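Long-range contacts in nitrite oxidoreductase subunit A (Kuenenia stuttgartiensis, PDB 7B04), which belongs to the molybdopterin oxidoreductase family, resembles NarG, and carries a molybdenum atom, an iron/sulfur cluster and two MD1 ligands: residues P134-G139 / L170-D175; Q215-R220 / I248-N253; G412-I417 / I444-V449. One frame throughout, in Å; residues are numbered along the deposited sequence.

Interaction 1: P134-G139 / L170-D175; sequences PLIRKG and LRASWD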
# COMPACT_ATOMS: atom_id res chain seq x y z
N PRO B 134 -20.27 2.58 -21.98
CA PRO B 134 -20.53 1.14 -22.08
C PRO B 134 -19.81 0.52 -23.27
O PRO B 134 -19.68 1.14 -24.34
CB PRO B 134 -22.05 1.07 -22.25
CG PRO B 134 -22.55 2.32 -21.62
CD PRO B 134 -21.52 3.36 -21.91
N LEU B 135 -19.33 -0.70 -23.08
CA LEU B 135 -18.57 -1.42 -24.09
C LEU B 135 -19.23 -2.75 -24.42
O LEU B 135 -19.73 -3.44 -23.53
CB LEU B 135 -17.13 -1.67 -23.62
CG LEU B 135 -16.24 -0.44 -23.43
CD1 LEU B 135 -14.91 -0.85 -22.80
CD2 LEU B 135 -16.01 0.25 -24.76
N ILE B 136 -19.22 -3.10 -25.70
CA ILE B 136 -19.65 -4.41 -26.17
C ILE B 136 -18.59 -4.91 -27.15
O ILE B 136 -18.07 -4.13 -27.96
CB ILE B 136 -21.05 -4.36 -26.83
CG1 ILE B 136 -21.48 -5.76 -27.27
CG2 ILE B 136 -21.07 -3.38 -28.00
CD1 ILE B 136 -22.93 -5.83 -27.73
N ARG B 137 -18.27 -6.19 -27.07
CA ARG B 137 -17.24 -6.76 -27.93
C ARG B 137 -17.79 -6.99 -29.33
O ARG B 137 -18.94 -7.40 -29.51
CB ARG B 137 -16.72 -8.08 -27.35
CG ARG B 137 -15.49 -8.61 -28.06
CD ARG B 137 -14.97 -9.85 -27.37
NE ARG B 137 -16.00 -10.89 -27.32
CZ ARG B 137 -16.28 -11.70 -28.33
NH1 ARG B 137 -15.62 -11.62 -29.48
NH2 ARG B 137 -17.24 -12.61 -28.19
N LYS B 138 -16.96 -6.70 -30.33
CA LYS B 138 -17.41 -6.76 -31.72
C LYS B 138 -17.86 -8.16 -32.10
O LYS B 138 -18.91 -8.34 -32.72
CB LYS B 138 -16.29 -6.28 -32.66
CG LYS B 138 -16.71 -6.22 -34.12
CD LYS B 138 -15.55 -5.80 -35.01
CE LYS B 138 -16.01 -5.61 -36.45
NZ LYS B 138 -16.49 -6.88 -37.06
N GLY B 139 -17.09 -9.18 -31.73
CA GLY B 139 -17.46 -10.54 -32.09
C GLY B 139 -18.63 -11.11 -31.32
O GLY B 139 -19.06 -12.22 -31.64
N LEU B 170 -16.18 -2.17 -28.60
CA LEU B 170 -16.83 -1.04 -29.25
C LEU B 170 -17.70 -0.27 -28.27
O LEU B 170 -18.16 -0.80 -27.26
CB LEU B 170 -17.67 -1.52 -30.44
CG LEU B 170 -16.91 -2.30 -31.50
CD1 LEU B 170 -17.86 -2.86 -32.55
CD2 LEU B 170 -15.84 -1.43 -32.15
N ARG B 171 -17.92 1.01 -28.58
CA ARG B 171 -18.78 1.83 -27.75
C ARG B 171 -20.24 1.46 -27.96
O ARG B 171 -20.67 1.17 -29.08
CB ARG B 171 -18.58 3.32 -28.07
CG ARG B 171 -19.46 4.25 -27.25
CD ARG B 171 -19.44 5.68 -27.77
NE ARG B 171 -20.28 6.55 -26.94
CZ ARG B 171 -19.81 7.39 -26.02
NH1 ARG B 171 -18.50 7.48 -25.82
NH2 ARG B 171 -20.64 8.14 -25.31
N ALA B 172 -21.00 1.46 -26.88
CA ALA B 172 -22.43 1.23 -26.94
C ALA B 172 -23.15 2.28 -26.11
O ALA B 172 -22.64 2.74 -25.09
CB ALA B 172 -22.80 -0.18 -26.44
N SER B 173 -24.35 2.64 -26.56
CA SER B 173 -25.23 3.41 -25.70
C SER B 173 -25.85 2.49 -24.67
O SER B 173 -25.92 1.27 -24.85
CB SER B 173 -26.31 4.12 -26.53
OG SER B 173 -27.31 3.20 -26.95
N TRP B 174 -26.29 3.08 -23.55
CA TRP B 174 -26.81 2.27 -22.45
C TRP B 174 -27.99 1.43 -22.90
O TRP B 174 -28.11 0.25 -22.52
CB TRP B 174 -27.23 3.17 -21.29
CG TRP B 174 -26.08 3.60 -20.45
CD1 TRP B 174 -25.47 4.82 -20.46
CD2 TRP B 174 -25.40 2.81 -19.47
NE1 TRP B 174 -24.44 4.84 -19.55
CE2 TRP B 174 -24.38 3.63 -18.93
CE3 TRP B 174 -25.54 1.51 -18.99
CZ2 TRP B 174 -23.51 3.17 -17.94
CZ3 TRP B 174 -24.68 1.06 -18.01
CH2 TRP B 174 -23.68 1.89 -17.49
N ASP B 175 -28.85 1.99 -23.74
CA ASP B 175 -29.99 1.24 -24.25
C ASP B 175 -29.53 0.11 -25.16
O ASP B 175 -30.01 -1.03 -25.05
CB ASP B 175 -30.92 2.17 -25.02
CG ASP B 175 -32.34 1.66 -25.09
OD1 ASP B 175 -32.95 1.40 -24.03
OD2 ASP B 175 -32.86 1.50 -26.21
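P134, L135 and I136 pair with L170, R171 and A172 at the antiparallel edge of a mixed sheet; strand 169-171 is an outermost strand within the chain and strand 135-137 the next one in. I136 and L170 form the hydrogen-bonded pair: I136 N donates to L170 O at 3.0 Å, and L170 N returns a bond of 2.8 Å to I136 O. At the adjoining non-hydrogen-bonded pair of L135 and R171, L135 CA lies 3.3 Å from L170 O in a CA-H...O contact. Just past the last paired residues, A172 N reaches P134 O (2.9 Å) from above the carbonyl plane, 40° out of it, and so misses the lone-pair direction. P134 CG sits over the indole face of W174, 3.6 Å from the centroid of the five-membered ring and 14° off its normal, a CH-pi contact. I136 directs CG1 anti to its amide nitrogen (chi1 -178°), which leaves CG2 as the branch that meets A172 CB at 4.0 Å. L170 CD1 packs against K138 CB (3.8 Å). In the next shell, strand 693-696 continues the sheet beyond L135 through A694, and R137 forms salt bridges with D167 and D692. R171 NH2 forms a salt bridge with E730, and W174 is a cation-pi partner of K732. S173 opens helix 174-191 as its N-cap, with OG bonded to E176 N.

Interaction 2: Q215-R220 / I248-N253; sequences QGAGTR and IVDAHN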
# COMPACT_ATOMS: atom_id res chain seq x y z
N GLN B 215 -31.97 -28.85 -12.90
CA GLN B 215 -33.38 -29.20 -12.71
C GLN B 215 -34.24 -28.69 -13.86
O GLN B 215 -35.39 -28.29 -13.68
CB GLN B 215 -33.92 -28.65 -11.39
CG GLN B 215 -34.02 -29.67 -10.29
CD GLN B 215 -34.37 -29.06 -8.96
OE1 GLN B 215 -33.62 -28.26 -8.41
NE2 GLN B 215 -35.53 -29.44 -8.43
N GLY B 216 -33.68 -28.70 -15.06
CA GLY B 216 -34.45 -28.23 -16.17
C GLY B 216 -34.44 -26.73 -16.34
O GLY B 216 -35.03 -26.24 -17.31
N ALA B 217 -33.96 -25.97 -15.35
CA ALA B 217 -33.88 -24.51 -15.49
C ALA B 217 -32.70 -24.13 -16.36
O ALA B 217 -31.55 -24.50 -16.06
CB ALA B 217 -33.74 -23.81 -14.15
N GLY B 218 -32.95 -23.32 -17.38
CA GLY B 218 -31.86 -22.81 -18.19
C GLY B 218 -31.16 -21.68 -17.47
O GLY B 218 -29.95 -21.49 -17.61
N THR B 219 -31.91 -20.93 -16.69
CA THR B 219 -31.38 -19.81 -15.93
C THR B 219 -30.34 -20.24 -14.90
O THR B 219 -29.58 -19.39 -14.43
CB THR B 219 -32.52 -19.09 -15.23
OG1 THR B 219 -33.28 -20.04 -14.46
CG2 THR B 219 -33.44 -18.47 -16.26
N ARG B 220 -30.27 -21.52 -14.57
CA ARG B 220 -29.23 -21.95 -13.64
C ARG B 220 -27.85 -21.98 -14.28
O ARG B 220 -26.85 -22.21 -13.58
CB ARG B 220 -29.58 -23.30 -13.02
CG ARG B 220 -30.56 -23.12 -11.86
CD ARG B 220 -30.35 -24.08 -10.70
NE ARG B 220 -31.34 -23.83 -9.65
CZ ARG B 220 -31.88 -24.77 -8.89
NH1 ARG B 220 -32.78 -24.43 -7.97
NH2 ARG B 220 -31.55 -26.05 -9.03
N ILE B 248 -38.45 -15.12 -13.18
CA ILE B 248 -39.48 -14.71 -14.12
C ILE B 248 -39.11 -15.14 -15.54
O ILE B 248 -39.95 -15.66 -16.29
CB ILE B 248 -39.71 -13.19 -14.06
CG1 ILE B 248 -40.10 -12.76 -12.65
CG2 ILE B 248 -40.79 -12.78 -15.04
CD1 ILE B 248 -40.16 -11.25 -12.49
N VAL B 249 -37.85 -14.93 -15.92
CA VAL B 249 -37.41 -15.33 -17.26
C VAL B 249 -37.54 -16.83 -17.43
O VAL B 249 -37.90 -17.32 -18.51
CB VAL B 249 -35.96 -14.86 -17.51
CG1 VAL B 249 -35.68 -14.80 -19.01
CG2 VAL B 249 -35.72 -13.51 -16.87
N ASP B 250 -37.26 -17.59 -16.37
CA ASP B 250 -37.45 -19.03 -16.41
C ASP B 250 -38.92 -19.38 -16.61
O ASP B 250 -39.25 -20.32 -17.34
CB ASP B 250 -36.92 -19.67 -15.13
CG ASP B 250 -36.93 -21.19 -15.19
OD1 ASP B 250 -36.09 -21.76 -15.91
OD2 ASP B 250 -37.79 -21.80 -14.51
N ALA B 251 -39.82 -18.62 -15.97
CA ALA B 251 -41.25 -18.82 -16.18
C ALA B 251 -41.63 -18.57 -17.64
O ALA B 251 -42.47 -19.28 -18.20
CB ALA B 251 -42.05 -17.92 -15.25
N HIS B 252 -41.02 -17.56 -18.26
CA HIS B 252 -41.30 -17.29 -19.67
C HIS B 252 -40.67 -18.36 -20.56
O HIS B 252 -41.26 -18.75 -21.58
CB HIS B 252 -40.78 -15.91 -20.06
CG HIS B 252 -41.64 -14.78 -19.56
ND1 HIS B 252 -42.82 -14.42 -20.17
CD2 HIS B 252 -41.48 -13.94 -18.51
CE1 HIS B 252 -43.35 -13.40 -19.51
NE2 HIS B 252 -42.56 -13.09 -18.50
N ASN B 253 -39.48 -18.84 -20.20
CA ASN B 253 -38.79 -19.83 -21.02
C ASN B 253 -39.52 -21.17 -20.99
O ASN B 253 -39.80 -21.75 -22.05
CB ASN B 253 -37.35 -19.99 -20.54
CG ASN B 253 -36.49 -18.78 -20.85
OD1 ASN B 253 -36.61 -18.18 -21.92
ND2 ASN B 253 -35.62 -18.41 -19.92
O HOH W 1 -34.69 -21.01 -18.55
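The backbone of A217, G218 and T219 passes beside helix 238-254 without pairing with it, coming closest where T219 CA lies 6.1 Å from D250 CA. This loop leads from helix 208-213 into strand 222-226, and the helix it touches belongs to the connection from that strand to its parallel neighbour 265-266, a beta-alpha-beta crossover. No direct hydrogen bond joins the two segments; one water links them. The water donates to D250 OD1 (3.1 Å) and accepts weak bonds from G218 N and from N253 ND2, so loop and helix share a polar bridge. Around it the packing is by carbon and oxygen. A217 CB rests 3.6 Å from D250 OD1, while the T219 side chain crosses that of D250 at about a right angle, with T219 CG2 3.9 Å from D250 CB. A chi1 of 54° places T219 OG1 between its own backbone nitrogen and carbonyl carbon, where it bonds to L262 O; D250 OD1 lies 3.6 Å from T219 OG1. The other carboxylate oxygen, D250 OD2, forms a salt bridge with R254 and a weak bond to L262 N, so both oxygens of this buried group have partners. Within the loop, R220 turns back to its start: R220 NH2, also bonded to R213 O, donates to Q215 OE1 at 3.1 Å, with the acceptor 26° out of the guanidinium plane.

Interaction 3: G412-I417 / I444-V449; sequences GPSYHI and ITRDDV
D447 sets its carboxylate beside G412, P413 and S414, next to a weakly bonded helical turn of about 413-416. Its segment is an irregular connection between strand 440-444 and helix 452-455, so the contact joins a short helical turn to a loop within the molybdopterin oxidoreductase region. The close-packed part is gathered round the two carboxylate oxygens. S414 OG is placed as donor to D447 OD1, but the modelled 2.3 Å is too short to trust at this resolution, so the bond's length and strength remain doubtful. S414 OG lies anti to its own carbonyl carbon (chi1 -78°), which turns it toward D447 OD1. The nearest neighbours of the second oxygen across the contact are carbons: D447 OD2 lies 3.3 Å from P413 CD and 3.4 Å from G412 CA. The proline ring and the aspartate side chain come from opposite directions, with P413 CG 4.0 Å from D447 CG. On the looser side, R446 bends at its third torsion and brings NE to 3.5 Å from S414 OG, its guanidinium lying obliquely to that hydroxyl. R446 NH2 makes a weak bond to F821 O. G412 and P413 are partly exposed, whereas S414, R446 and D447 are buried. Beyond S414 the helical turn leaves the loop, and I417 packs on Y407 of the neighbouring subunit B. Just past the carboxylate, an inverse gamma turn centred on D448 redirects the loop. The chemistry is therefore polar and uneven, with a buried carboxylate that meets a hydroxyl at one oxygen and C-H groups at the other. The nearby R446 may ease the burial of its negative charge.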
# COMPACT_ATOMS: atom_id res chain seq x y z
N GLY B 412 -34.74 -24.73 25.95
CA GLY B 412 -33.37 -24.32 26.14
C GLY B 412 -32.96 -23.23 25.18
O GLY B 412 -33.69 -22.85 24.25
N PRO B 413 -31.75 -22.69 25.39
CA PRO B 413 -31.26 -21.59 24.55
C PRO B 413 -30.87 -22.01 23.14
O PRO B 413 -30.39 -21.16 22.38
CB PRO B 413 -30.04 -21.09 25.33
CG PRO B 413 -29.53 -22.30 26.02
CD PRO B 413 -30.75 -23.12 26.38
N SER B 414 -31.09 -23.26 22.75
CA SER B 414 -30.75 -23.69 21.40
C SER B 414 -31.91 -23.51 20.43
O SER B 414 -31.67 -23.43 19.22
CB SER B 414 -30.31 -25.16 21.41
OG SER B 414 -28.98 -25.29 21.87
N TYR B 415 -33.13 -23.41 20.94
CA TYR B 415 -34.30 -23.09 20.12
C TYR B 415 -34.64 -21.61 20.16
O TYR B 415 -34.91 -21.01 19.11
CB TYR B 415 -35.52 -23.89 20.57
CG TYR B 415 -35.51 -25.37 20.23
CD1 TYR B 415 -34.33 -26.04 19.95
CD2 TYR B 415 -36.70 -26.09 20.17
CE1 TYR B 415 -34.33 -27.39 19.64
CE2 TYR B 415 -36.71 -27.43 19.86
CZ TYR B 415 -35.52 -28.08 19.59
OH TYR B 415 -35.53 -29.42 19.28
N HIS B 416 -34.60 -21.00 21.35
CA HIS B 416 -35.09 -19.63 21.51
C HIS B 416 -34.07 -18.59 21.07
O HIS B 416 -34.45 -17.49 20.67
CB HIS B 416 -35.48 -19.38 22.96
CG HIS B 416 -36.67 -20.17 23.41
ND1 HIS B 416 -37.96 -19.85 23.04
CD2 HIS B 416 -36.77 -21.26 24.20
CE1 HIS B 416 -38.80 -20.71 23.59
NE2 HIS B 416 -38.11 -21.58 24.30
N ILE B 417 -32.78 -18.91 21.14
CA ILE B 417 -31.72 -17.98 20.76
C ILE B 417 -31.05 -18.39 19.45
O ILE B 417 -30.85 -17.57 18.56
CB ILE B 417 -30.68 -17.84 21.90
CG1 ILE B 417 -31.27 -17.05 23.07
CG2 ILE B 417 -29.41 -17.16 21.39
CD1 ILE B 417 -30.37 -17.01 24.29
N ILE B 444 -25.42 -36.03 28.72
CA ILE B 444 -25.42 -34.54 28.71
C ILE B 444 -25.98 -34.02 27.39
O ILE B 444 -25.97 -34.74 26.41
CB ILE B 444 -24.02 -33.98 29.00
CG1 ILE B 444 -23.11 -34.02 27.78
CG2 ILE B 444 -23.40 -34.70 30.18
CD1 ILE B 444 -21.67 -33.71 28.10
N THR B 445 -26.42 -32.77 27.39
CA THR B 445 -27.06 -32.18 26.20
C THR B 445 -26.17 -31.07 25.64
O THR B 445 -25.17 -30.75 26.24
CB THR B 445 -28.50 -31.80 26.53
OG1 THR B 445 -29.29 -32.14 25.40
CG2 THR B 445 -28.71 -30.35 26.85
N ARG B 446 -26.53 -30.58 24.46
CA ARG B 446 -25.81 -29.49 23.77
C ARG B 446 -25.84 -28.24 24.63
O ARG B 446 -24.84 -27.56 24.70
CB ARG B 446 -26.64 -29.11 22.55
CG ARG B 446 -25.84 -28.61 21.36
CD ARG B 446 -26.84 -28.34 20.28
NE ARG B 446 -26.69 -26.98 19.83
CZ ARG B 446 -25.57 -26.48 19.34
NH1 ARG B 446 -24.43 -27.09 19.55
NH2 ARG B 446 -25.61 -25.37 18.64
N ASP B 447 -26.99 -27.96 25.22
CA ASP B 447 -27.23 -26.80 26.10
C ASP B 447 -26.50 -26.97 27.42
O ASP B 447 -26.21 -25.97 28.02
CB ASP B 447 -28.72 -26.58 26.33
CG ASP B 447 -29.42 -26.14 25.07
OD1 ASP B 447 -28.73 -25.83 24.11
OD2 ASP B 447 -30.64 -26.11 25.08
N ASP B 448 -26.18 -28.19 27.84
CA ASP B 448 -25.51 -28.42 29.15
C ASP B 448 -24.02 -28.14 28.98
O ASP B 448 -23.24 -29.07 28.92
CB ASP B 448 -25.66 -29.86 29.62
CG ASP B 448 -27.08 -30.24 29.92
OD1 ASP B 448 -27.95 -29.38 29.82
OD2 ASP B 448 -27.30 -31.39 30.27
N VAL B 449 -23.69 -26.86 28.98
CA VAL B 449 -22.31 -26.39 28.74
C VAL B 449 -22.05 -25.28 29.74
O VAL B 449 -22.97 -24.64 30.18
CB VAL B 449 -22.16 -25.88 27.30
CG1 VAL B 449 -22.76 -24.50 27.15
CG2 VAL B 449 -20.72 -25.89 26.86

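How the interactions relate
The three contacts follow one another along the chain and do not touch. Interactions 1 and 2 lie on the same side of the chain's centre, about 26 Å apart between centres, and share elements: both involve the mixed sheet or its connections, and helix 174-191, which begins in interaction 1, also supplies T189 beside interaction 2. Interaction 3 is remote, with its centre about 57 Å from that of interaction 1 and on the opposite side of the chain's centre. Interactions 2 and 3 are buried, interaction 1 partly so. Backbone pairing dominates the sheet edge, a water joins loop and helix in 215-220 / 248-253, and a serine hydroxyl and an aspartate carboxylate meet between 412-417 and 444-449.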